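Local coordinates for protein glycosyl hydrolase (Streptomyces cattleya, PDB 7LR8) that probably hydrolyses the beta-1,4 link between mannose and N-acetylglucosamine in the core of N-glycans, as a family 5 glycoside hydrolase, at residues L192-W202 with H213-H224; L249-A257 with A394-E402. The protein carries 1 engineered substitution. All coordinates share one frame; numbering follows the deposited sequence.

Both contacts are buried, yet they lie at different depths in the fold. Contact 1 sits near the centre of the chain, where strands 194-196 and 221-225 run side by side in the beta/alpha barrel, and it borders the glycan pocket. Contact 2 lies about 17 Å from the chain centre and joins barrel helix 240-253 to strand 397-400, the edge strand of a small C-terminal parallel sheet. Water mediates most of the polar bonding in contact 1, whereas threonine hydroxyls and a carboxylate bond directly in contact 2. The two meet where Trp202 and Val223 pack against Ala253, so the same helix serves the barrel and the C-terminal sheet.

Contact 1. Residues L192-W202 with H213-H224; sequences LHLHAEYDAAW and HSARIGAVTAVH
His195 reaches from strand 194-196 into the turn that ends helix 211-216. With chi1 at 71°, CB carries CG between the backbone N and the carbonyl carbon, which brings the ring across to residues 213-217. CD2 lies 3.3 Å from the carbonyl O of Ile217, CE1 comes within 3.6 Å of Ser214 CA, and at the tip NE2 donates to His213 O over 2.8 Å. The acceptor lies in the ring plane, but the donor stands 60° out of the carbonyl plane, and Ile217 N reaches the same oxygen from the opposite face. At the other nitrogen, ND1 donates over 2.6 Å to Glu197 OE1, which accepts on its anti lone pair, while OE2 is bound by Asn155. Replacing His195 with an alanine would probably leave Glu197 OE1 without its mate and open a gap beside Ser214.

Elsewhere, Leu194 CD1 and Ala196 CB each pack 3.7 Å from Ala222 CB, and Trp202 CZ2 rests on Ser214 CB. Tyr198, just beyond strand 194-196, touches the bound N-acetylglucosamine. Between the strands, one water accepts a hydrogen bond from Ala222 N at 3.0 Å and also lies 2.8 Å from His195 O, and another accepts from Glu197 N and donates to Ala222 O. Strands 194-196 and 221-225, the fifth and sixth of the barrel, thus meet largely through water, and the bonds at both ring nitrogens fix the rotation of His195 within that seam.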
loop_
_atom_site.group_PDB
_atom_site.type_symbol
_atom_site.label_atom_id
_atom_site.label_comp_id
_atom_site.label_asym_id
_atom_site.label_seq_id
_atom_site.Cartn_x
_atom_site.Cartn_y
_atom_site.Cartn_z
ATOM N N LEU B 192 -7.861 -22.973 -17.025
ATOM C CA LEU B 192 -9.165 -22.607 -16.468
ATOM C C LEU B 192 -9.085 -21.190 -15.916
ATOM O O LEU B 192 -8.654 -20.982 -14.783
ATOM C CB LEU B 192 -9.569 -23.598 -15.381
ATOM C CG LEU B 192 -10.958 -23.443 -14.752
ATOM C CD1 LEU B 192 -12.001 -23.921 -15.742
ATOM C CD2 LEU B 192 -11.077 -24.204 -13.427
ATOM N N HIS B 193 -9.503 -20.208 -16.713
ATOM C CA HIS B 193 -9.400 -18.803 -16.331
ATOM C C HIS B 193 -10.793 -18.242 -16.092
ATOM O O HIS B 193 -11.681 -18.377 -16.945
ATOM C CB HIS B 193 -8.663 -17.982 -17.396
ATOM C CG HIS B 193 -7.321 -18.542 -17.746
ATOM N ND1 HIS B 193 -6.361 -18.812 -16.791
ATOM C CD2 HIS B 193 -6.789 -18.912 -18.937
ATOM C CE1 HIS B 193 -5.287 -19.308 -17.387
ATOM N NE2 HIS B 193 -5.526 -19.387 -18.686
ATOM N N LEU B 194 -10.970 -17.606 -14.939
ATOM C CA LEU B 194 -12.268 -17.132 -14.491
ATOM C C LEU B 194 -12.075 -15.849 -13.692
ATOM O O LEU B 194 -10.951 -15.413 -13.425
ATOM C CB LEU B 194 -12.967 -18.185 -13.622
ATOM C CG LEU B 194 -12.213 -18.505 -12.326
ATOM C CD1 LEU B 194 -13.178 -18.675 -11.161
ATOM C CD2 LEU B 194 -11.353 -19.773 -12.462
ATOM N N HIS B 195 -13.189 -15.271 -13.265
ATOM C CA HIS B 195 -13.181 -14.174 -12.314
ATOM C C HIS B 195 -14.156 -14.537 -11.205
ATOM O O HIS B 195 -15.013 -15.406 -11.378
ATOM C CB HIS B 195 -13.550 -12.837 -12.992
ATOM C CG HIS B 195 -14.986 -12.741 -13.397
ATOM N ND1 HIS B 195 -15.916 -12.031 -12.668
ATOM C CD2 HIS B 195 -15.652 -13.263 -14.452
ATOM C CE1 HIS B 195 -17.095 -12.122 -13.255
ATOM N NE2 HIS B 195 -16.961 -12.861 -14.343
ATOM N N ALA B 196 -14.001 -13.889 -10.047
ATOM C CA ALA B 196 -14.692 -14.316 -8.831
ATOM C C ALA B 196 -15.124 -13.080 -8.064
ATOM O O ALA B 196 -14.283 -12.382 -7.487
ATOM C CB ALA B 196 -13.795 -15.194 -7.959
ATOM N N GLU B 197 -16.422 -12.815 -8.051
ATOM C CA GLU B 197 -16.957 -11.602 -7.443
ATOM C C GLU B 197 -17.751 -11.941 -6.185
ATOM O O GLU B 197 -18.431 -12.973 -6.128
ATOM C CB GLU B 197 -17.843 -10.849 -8.440
ATOM C CG GLU B 197 -17.224 -10.690 -9.849
ATOM C CD GLU B 197 -15.811 -10.116 -9.842
ATOM O OE1 GLU B 197 -15.035 -10.410 -10.784
ATOM O OE2 GLU B 197 -15.464 -9.368 -8.908
ATOM N N TYR B 198 -17.656 -11.078 -5.172
ATOM C CA TYR B 198 -18.401 -11.318 -3.940
ATOM C C TYR B 198 -19.885 -11.013 -4.150
ATOM O O TYR B 198 -20.292 -10.468 -5.179
ATOM C CB TYR B 198 -17.800 -10.523 -2.781
ATOM C CG TYR B 198 -18.413 -9.170 -2.481
ATOM C CD1 TYR B 198 -18.064 -8.045 -3.216
ATOM C CD2 TYR B 198 -19.301 -9.014 -1.416
ATOM C CE1 TYR B 198 -18.606 -6.799 -2.926
ATOM C CE2 TYR B 198 -19.842 -7.776 -1.114
ATOM C CZ TYR B 198 -19.488 -6.675 -1.872
ATOM O OH TYR B 198 -20.039 -5.449 -1.556
ATOM N N ASP B 199 -20.712 -11.393 -3.162
ATOM C CA ASP B 199 -22.143 -11.578 -3.417
ATOM C C ASP B 199 -22.891 -10.286 -3.744
ATOM O O ASP B 199 -24.074 -10.367 -4.092
ATOM C CB ASP B 199 -22.818 -12.329 -2.243
ATOM C CG ASP B 199 -22.751 -11.584 -0.905
ATOM O OD1 ASP B 199 -22.686 -10.331 -0.889
ATOM O OD2 ASP B 199 -22.769 -12.277 0.142
ATOM N N ALA B 200 -22.250 -9.111 -3.671
ATOM C CA ALA B 200 -22.870 -7.914 -4.236
ATOM C C ALA B 200 -23.242 -8.115 -5.701
ATOM O O ALA B 200 -24.210 -7.519 -6.189
ATOM C CB ALA B 200 -21.929 -6.716 -4.115
ATOM N N ALA B 201 -22.494 -8.959 -6.416
ATOM C CA ALA B 201 -22.822 -9.213 -7.818
ATOM C C ALA B 201 -24.203 -9.843 -7.974
ATOM O O ALA B 201 -24.837 -9.680 -9.020
ATOM C CB ALA B 201 -21.760 -10.108 -8.460
ATOM N N TRP B 202 -24.683 -10.567 -6.960
ATOM C CA TRP B 202 -26.013 -11.166 -7.003
ATOM C C TRP B 202 -27.051 -10.408 -6.188
ATOM O O TRP B 202 -28.244 -10.552 -6.458
ATOM C CB TRP B 202 -25.971 -12.620 -6.496
ATOM C CG TRP B 202 -24.792 -13.375 -7.026
ATOM C CD1 TRP B 202 -23.573 -13.519 -6.431
ATOM C CD2 TRP B 202 -24.713 -14.062 -8.274
ATOM N NE1 TRP B 202 -22.743 -14.263 -7.228
ATOM C CE2 TRP B 202 -23.420 -14.610 -8.367
ATOM C CE3 TRP B 202 -25.610 -14.270 -9.320
ATOM C CZ2 TRP B 202 -23.002 -15.351 -9.466
ATOM C CZ3 TRP B 202 -25.196 -15.008 -10.409
ATOM C CH2 TRP B 202 -23.903 -15.539 -10.475
ATOM N N HIS B 213 -22.235 -11.053 -15.794
ATOM C CA HIS B 213 -20.774 -11.087 -15.883
ATOM C C HIS B 213 -20.220 -12.368 -15.271
ATOM O O HIS B 213 -19.317 -12.997 -15.837
ATOM C CB HIS B 213 -20.139 -9.890 -15.170
ATOM C CG HIS B 213 -20.463 -8.548 -15.755
ATOM N ND1 HIS B 213 -20.526 -7.411 -14.977
ATOM C CD2 HIS B 213 -20.684 -8.144 -17.029
ATOM C CE1 HIS B 213 -20.803 -6.371 -15.740
ATOM N NE2 HIS B 213 -20.900 -6.785 -16.990
ATOM N N SER B 214 -20.730 -12.752 -14.096
ATOM C CA SER B 214 -20.193 -13.917 -13.398
ATOM C C SER B 214 -20.490 -15.212 -14.149
ATOM O O SER B 214 -19.660 -16.130 -14.177
ATOM C CB SER B 214 -20.765 -13.985 -11.981
ATOM O OG SER B 214 -20.154 -13.008 -11.148
ATOM N N ALA B 215 -21.665 -15.307 -14.766
ATOM C CA ALA B 215 -22.111 -16.534 -15.410
ATOM C C ALA B 215 -21.810 -16.582 -16.904
ATOM O O ALA B 215 -21.973 -17.641 -17.519
ATOM C CB ALA B 215 -23.621 -16.725 -15.185
ATOM N N ARG B 216 -21.370 -15.478 -17.506
ATOM C CA ARG B 216 -21.142 -15.459 -18.946
ATOM C C ARG B 216 -19.748 -15.003 -19.360
ATOM O O ARG B 216 -19.444 -15.022 -20.560
ATOM C CB ARG B 216 -22.192 -14.574 -19.636
ATOM C CG ARG B 216 -23.609 -15.052 -19.390
ATOM C CD ARG B 216 -24.659 -14.085 -19.919
ATOM N NE ARG B 216 -25.973 -14.400 -19.362
ATOM C CZ ARG B 216 -27.060 -13.647 -19.508
ATOM N NH1 ARG B 216 -27.006 -12.516 -20.203
ATOM N NH2 ARG B 216 -28.206 -14.029 -18.955
ATOM N N ILE B 217 -18.900 -14.587 -18.421
ATOM C CA ILE B 217 -17.510 -14.237 -18.691
ATOM C C ILE B 217 -16.626 -15.159 -17.861
ATOM O O ILE B 217 -16.910 -15.396 -16.682
ATOM C CB ILE B 217 -17.229 -12.755 -18.360
ATOM C CG1 ILE B 217 -18.205 -11.837 -19.103
ATOM C CG2 ILE B 217 -15.817 -12.377 -18.725
ATOM C CD1 ILE B 217 -17.993 -10.363 -18.802
ATOM N N GLY B 218 -15.565 -15.690 -18.473
ATOM C CA GLY B 218 -14.708 -16.650 -17.803
ATOM C C GLY B 218 -15.267 -18.069 -17.886
ATOM O O GLY B 218 -16.407 -18.305 -18.281
ATOM N N ALA B 219 -14.435 -19.035 -17.486
ATOM C CA ALA B 219 -14.676 -20.440 -17.824
ATOM C C ALA B 219 -15.772 -21.092 -16.981
ATOM O O ALA B 219 -16.480 -21.981 -17.472
ATOM C CB ALA B 219 -13.380 -21.236 -17.665
ATOM N N VAL B 220 -15.888 -20.716 -15.712
ATOM C CA VAL B 220 -16.883 -21.273 -14.799
ATOM C C VAL B 220 -17.382 -20.120 -13.941
ATOM O O VAL B 220 -16.739 -19.074 -13.843
ATOM C CB VAL B 220 -16.312 -22.412 -13.913
ATOM C CG1 VAL B 220 -15.728 -23.541 -14.770
ATOM C CG2 VAL B 220 -15.256 -21.880 -12.955
ATOM N N THR B 221 -18.551 -20.304 -13.322
ATOM C CA THR B 221 -19.069 -19.289 -12.409
ATOM C C THR B 221 -18.514 -19.542 -11.015
ATOM O O THR B 221 -18.627 -20.657 -10.494
ATOM C CB THR B 221 -20.597 -19.311 -12.358
ATOM O OG1 THR B 221 -21.127 -19.206 -13.680
ATOM C CG2 THR B 221 -21.121 -18.161 -11.510
ATOM N N ALA B 222 -17.926 -18.517 -10.405
ATOM C CA ALA B 222 -17.422 -18.634 -9.046
ATOM C C ALA B 222 -18.376 -17.930 -8.094
ATOM O O ALA B 222 -18.780 -16.792 -8.347
ATOM C CB ALA B 222 -16.017 -18.046 -8.929
ATOM N N VAL B 223 -18.756 -18.615 -7.020
ATOM C CA VAL B 223 -19.555 -18.006 -5.960
ATOM C C VAL B 223 -18.814 -18.155 -4.639
ATOM O O VAL B 223 -18.110 -19.148 -4.399
ATOM C CB VAL B 223 -20.971 -18.619 -5.859
ATOM C CG1 VAL B 223 -21.782 -18.288 -7.114
ATOM C CG2 VAL B 223 -20.893 -20.117 -5.647
ATOM N N HIS B 224 -18.973 -17.143 -3.783
ATOM C CA HIS B 224 -18.371 -17.098 -2.456
ATOM C C HIS B 224 -19.504 -16.961 -1.444
ATOM O O HIS B 224 -20.193 -15.935 -1.433
ATOM C CB HIS B 224 -17.411 -15.911 -2.324
ATOM C CG HIS B 224 -16.262 -15.929 -3.288
ATOM N ND1 HIS B 224 -15.550 -14.789 -3.601
ATOM C CD2 HIS B 224 -15.688 -16.936 -3.991
ATOM C CE1 HIS B 224 -14.587 -15.092 -4.454
ATOM N NE2 HIS B 224 -14.655 -16.387 -4.715
HETATM O O HOH W 1 -17.679 -15.968 -12.029
HETATM O O HOH W 2 -15.721 -16.562 -14.394
HETATM O O HOH W 3 -18.224 -14.392 -9.848
HETATM O O HOH W 4 -20.159 -14.622 -4.559
HETATM O O HOH W 5 -22.311 -14.953 0.151
HETATM O O HOH W 6 -19.393 -13.130 -1.231
#

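Contact 2. Residues L249-A257 with A394-E402; sequences LVELAKAWA and ARPTTVLAE
Leu400 lays CD2 over one face of the Trp256 indole, 3.9 Å from the centroid of the five-membered ring and 24° off its normal, a CH-pi contact. The two side chains cross at about a right angle; CD1 of the leucine approaches Trp256 CD1, while its CG comes within 3.4 Å of the Ala255 carbonyl O. That oxygen is also bridged by a water to Leu400 N, so backbone and side chain of one strand residue close on the same turn of chain.

Farther back along the strand the chemistry becomes polar. Thr398, with chi1 at 66°, holds OG1 between its backbone N and carbonyl carbon, facing the helix, where it donates to Glu251 O at 2.7 Å and lies against Ala255 CB. Its neighbour Thr397 swings OG1 to the side remote from its own N (chi1 -173°) and donates to Glu251 OE1 at 2.8 Å, meeting that oxygen nearly along its C-O axis. The other carboxylate oxygen, OE2, forms a salt bridge with Lys254 NZ, which also bonds to Pro296 O.

Strand 397-400 is paired on one side with strand 358-362 of the C-terminal sheet, and the face carrying Thr398 and Leu400 docks on barrel helix 240-253. Glu251 is gripped through its backbone O and both carboxylate oxygens, so two threonine hydroxyls and a lysine satisfy its buried polar atoms and probably stabilise its negative charge.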
loop_
_atom_site.group_PDB
_atom_site.type_symbol
_atom_site.label_atom_id
_atom_site.label_comp_id
_atom_site.label_asym_id
_atom_site.label_seq_id
_atom_site.Cartn_x
_atom_site.Cartn_y
_atom_site.Cartn_z
ATOM N N LEU B 249 -26.597 -20.138 -3.682
ATOM C CA LEU B 249 -25.803 -19.355 -4.626
ATOM C C LEU B 249 -25.449 -20.191 -5.848
ATOM O O LEU B 249 -25.434 -19.683 -6.977
ATOM C CB LEU B 249 -24.540 -18.818 -3.953
ATOM C CG LEU B 249 -24.669 -17.599 -3.044
ATOM C CD1 LEU B 249 -23.278 -17.176 -2.595
ATOM C CD2 LEU B 249 -25.393 -16.451 -3.748
ATOM N N VAL B 250 -25.175 -21.482 -5.639
ATOM C CA VAL B 250 -24.859 -22.377 -6.751
ATOM C C VAL B 250 -26.021 -22.427 -7.733
ATOM O O VAL B 250 -25.843 -22.234 -8.941
ATOM C CB VAL B 250 -24.503 -23.781 -6.222
ATOM C CG1 VAL B 250 -24.533 -24.832 -7.349
ATOM C CG2 VAL B 250 -23.147 -23.765 -5.523
ATOM N N GLU B 251 -27.231 -22.683 -7.229
ATOM C CA GLU B 251 -28.374 -22.829 -8.123
ATOM C C GLU B 251 -28.828 -21.483 -8.677
ATOM O O GLU B 251 -29.345 -21.421 -9.797
ATOM C CB GLU B 251 -29.525 -23.538 -7.405
ATOM C CG GLU B 251 -29.207 -24.984 -7.069
ATOM C CD GLU B 251 -28.817 -25.779 -8.295
ATOM O OE1 GLU B 251 -29.555 -25.705 -9.302
ATOM O OE2 GLU B 251 -27.777 -26.479 -8.248
ATOM N N LEU B 252 -28.649 -20.404 -7.909
ATOM C CA LEU B 252 -28.997 -19.079 -8.407
ATOM C C LEU B 252 -28.114 -18.694 -9.582
ATOM O O LEU B 252 -28.602 -18.172 -10.593
ATOM C CB LEU B 252 -28.861 -18.046 -7.285
ATOM C CG LEU B 252 -29.132 -16.581 -7.637
ATOM C CD1 LEU B 252 -30.578 -16.414 -8.067
ATOM C CD2 LEU B 252 -28.820 -15.677 -6.455
ATOM N N ALA B 253 -26.809 -18.951 -9.461
ATOM C CA ALA B 253 -25.859 -18.537 -10.489
ATOM C C ALA B 253 -26.166 -19.196 -11.829
ATOM O O ALA B 253 -25.879 -18.621 -12.888
ATOM C CB ALA B 253 -24.436 -18.866 -10.036
ATOM N N LYS B 254 -26.774 -20.380 -11.801
ATOM C CA LYS B 254 -27.120 -21.091 -13.021
ATOM C C LYS B 254 -28.146 -20.350 -13.871
ATOM O O LYS B 254 -28.191 -20.572 -15.087
ATOM C CB LYS B 254 -27.645 -22.486 -12.673
ATOM C CG LYS B 254 -26.575 -23.405 -12.089
ATOM C CD LYS B 254 -27.131 -24.757 -11.693
ATOM C CE LYS B 254 -26.011 -25.650 -11.171
ATOM N NZ LYS B 254 -26.525 -26.951 -10.704
ATOM N N ALA B 255 -28.978 -19.487 -13.274
ATOM C CA ALA B 255 -30.038 -18.856 -14.057
ATOM C C ALA B 255 -29.484 -18.037 -15.216
ATOM O O ALA B 255 -30.139 -17.931 -16.259
ATOM C CB ALA B 255 -30.911 -17.974 -13.165
ATOM N N TRP B 256 -28.292 -17.464 -15.057
ATOM C CA TRP B 256 -27.717 -16.545 -16.034
ATOM C C TRP B 256 -26.761 -17.215 -17.011
ATOM O O TRP B 256 -26.248 -16.542 -17.910
ATOM C CB TRP B 256 -26.986 -15.396 -15.321
ATOM C CG TRP B 256 -27.905 -14.368 -14.730
ATOM C CD1 TRP B 256 -28.365 -13.231 -15.330
ATOM C CD2 TRP B 256 -28.481 -14.390 -13.417
ATOM N NE1 TRP B 256 -29.192 -12.543 -14.474
ATOM C CE2 TRP B 256 -29.287 -13.241 -13.295
ATOM C CE3 TRP B 256 -28.402 -15.279 -12.335
ATOM C CZ2 TRP B 256 -29.996 -12.944 -12.129
ATOM C CZ3 TRP B 256 -29.109 -14.985 -11.178
ATOM C CH2 TRP B 256 -29.894 -13.826 -11.085
ATOM N N ALA B 257 -26.507 -18.514 -16.868
ATOM C CA ALA B 257 -25.583 -19.189 -17.770
ATOM C C ALA B 257 -26.202 -19.372 -19.149
ATOM O O ALA B 257 -27.390 -19.679 -19.284
ATOM C CB ALA B 257 -25.178 -20.555 -17.203
ATOM N N ALA B 394 -38.212 -29.887 -2.402
ATOM C CA ALA B 394 -38.371 -29.760 -3.846
ATOM C C ALA B 394 -37.048 -29.661 -4.599
ATOM O O ALA B 394 -37.065 -29.718 -5.834
ATOM C CB ALA B 394 -39.221 -28.530 -4.171
ATOM N N ARG B 395 -35.921 -29.511 -3.906
ATOM C CA ARG B 395 -34.607 -29.409 -4.532
ATOM C C ARG B 395 -34.612 -28.420 -5.707
ATOM O O ARG B 395 -34.324 -28.796 -6.844
ATOM C CB ARG B 395 -34.124 -30.782 -4.984
ATOM C CG ARG B 395 -34.201 -31.872 -3.887
ATOM C CD ARG B 395 -33.565 -33.222 -4.336
ATOM N NE ARG B 395 -32.211 -32.995 -4.838
ATOM C CZ ARG B 395 -31.860 -33.072 -6.121
ATOM N NH1 ARG B 395 -32.759 -33.410 -7.034
ATOM N NH2 ARG B 395 -30.606 -32.812 -6.485
ATOM N N PRO B 396 -34.944 -27.154 -5.456
ATOM C CA PRO B 396 -35.136 -26.213 -6.568
ATOM C C PRO B 396 -33.829 -25.828 -7.248
ATOM O O PRO B 396 -32.774 -25.733 -6.615
ATOM C CB PRO B 396 -35.771 -24.995 -5.889
ATOM C CG PRO B 396 -35.214 -25.030 -4.482
ATOM C CD PRO B 396 -35.155 -26.521 -4.144
ATOM N N THR B 397 -33.917 -25.605 -8.566
ATOM C CA THR B 397 -32.961 -24.767 -9.273
ATOM C C THR B 397 -33.634 -23.423 -9.535
ATOM O O THR B 397 -34.706 -23.132 -8.992
ATOM C CB THR B 397 -32.463 -25.428 -10.570
ATOM O OG1 THR B 397 -31.399 -24.638 -11.128
ATOM C CG2 THR B 397 -33.581 -25.564 -11.600
ATOM N N THR B 398 -33.007 -22.583 -10.366
ATOM C CA THR B 398 -33.577 -21.288 -10.723
ATOM C C THR B 398 -33.603 -21.128 -12.239
ATOM O O THR B 398 -32.858 -21.789 -12.973
ATOM C CB THR B 398 -32.810 -20.109 -10.082
ATOM O OG1 THR B 398 -31.471 -20.020 -10.606
ATOM C CG2 THR B 398 -32.748 -20.269 -8.570
ATOM N N VAL B 399 -34.489 -20.248 -12.700
ATOM C CA VAL B 399 -34.608 -19.926 -14.120
ATOM C C VAL B 399 -34.978 -18.453 -14.238
ATOM O O VAL B 399 -35.775 -17.939 -13.449
ATOM C CB VAL B 399 -35.639 -20.839 -14.824
ATOM C CG1 VAL B 399 -37.044 -20.616 -14.276
ATOM C CG2 VAL B 399 -35.611 -20.618 -16.344
ATOM N N LEU B 400 -34.374 -17.765 -15.210
ATOM C CA LEU B 400 -34.679 -16.356 -15.424
ATOM C C LEU B 400 -36.091 -16.174 -15.969
ATOM O O LEU B 400 -36.604 -17.005 -16.727
ATOM C CB LEU B 400 -33.678 -15.729 -16.394
ATOM C CG LEU B 400 -32.293 -15.384 -15.859
ATOM C CD1 LEU B 400 -31.503 -14.685 -16.961
ATOM C CD2 LEU B 400 -32.402 -14.497 -14.621
ATOM N N ALA B 401 -36.717 -15.058 -15.575
ATOM C CA ALA B 401 -38.049 -14.723 -16.073
ATOM C C ALA B 401 -38.117 -14.802 -17.593
ATOM O O ALA B 401 -39.095 -15.311 -18.156
ATOM C CB ALA B 401 -38.447 -13.322 -15.596
ATOM N N GLU B 402 -37.076 -14.315 -18.277
ATOM C CA GLU B 402 -37.061 -14.308 -19.735
ATOM C C GLU B 402 -37.028 -15.714 -20.323
ATOM O O GLU B 402 -37.296 -15.873 -21.520
ATOM C CB GLU B 402 -35.861 -13.507 -20.245
ATOM C CG GLU B 402 -34.522 -13.954 -19.674
ATOM C CD GLU B 402 -33.378 -13.028 -20.063
ATOM O OE1 GLU B 402 -32.855 -13.166 -21.189
ATOM O OE2 GLU B 402 -33.002 -12.162 -19.241
HETATM O O HOH W 7 -32.565 -19.128 -16.738
#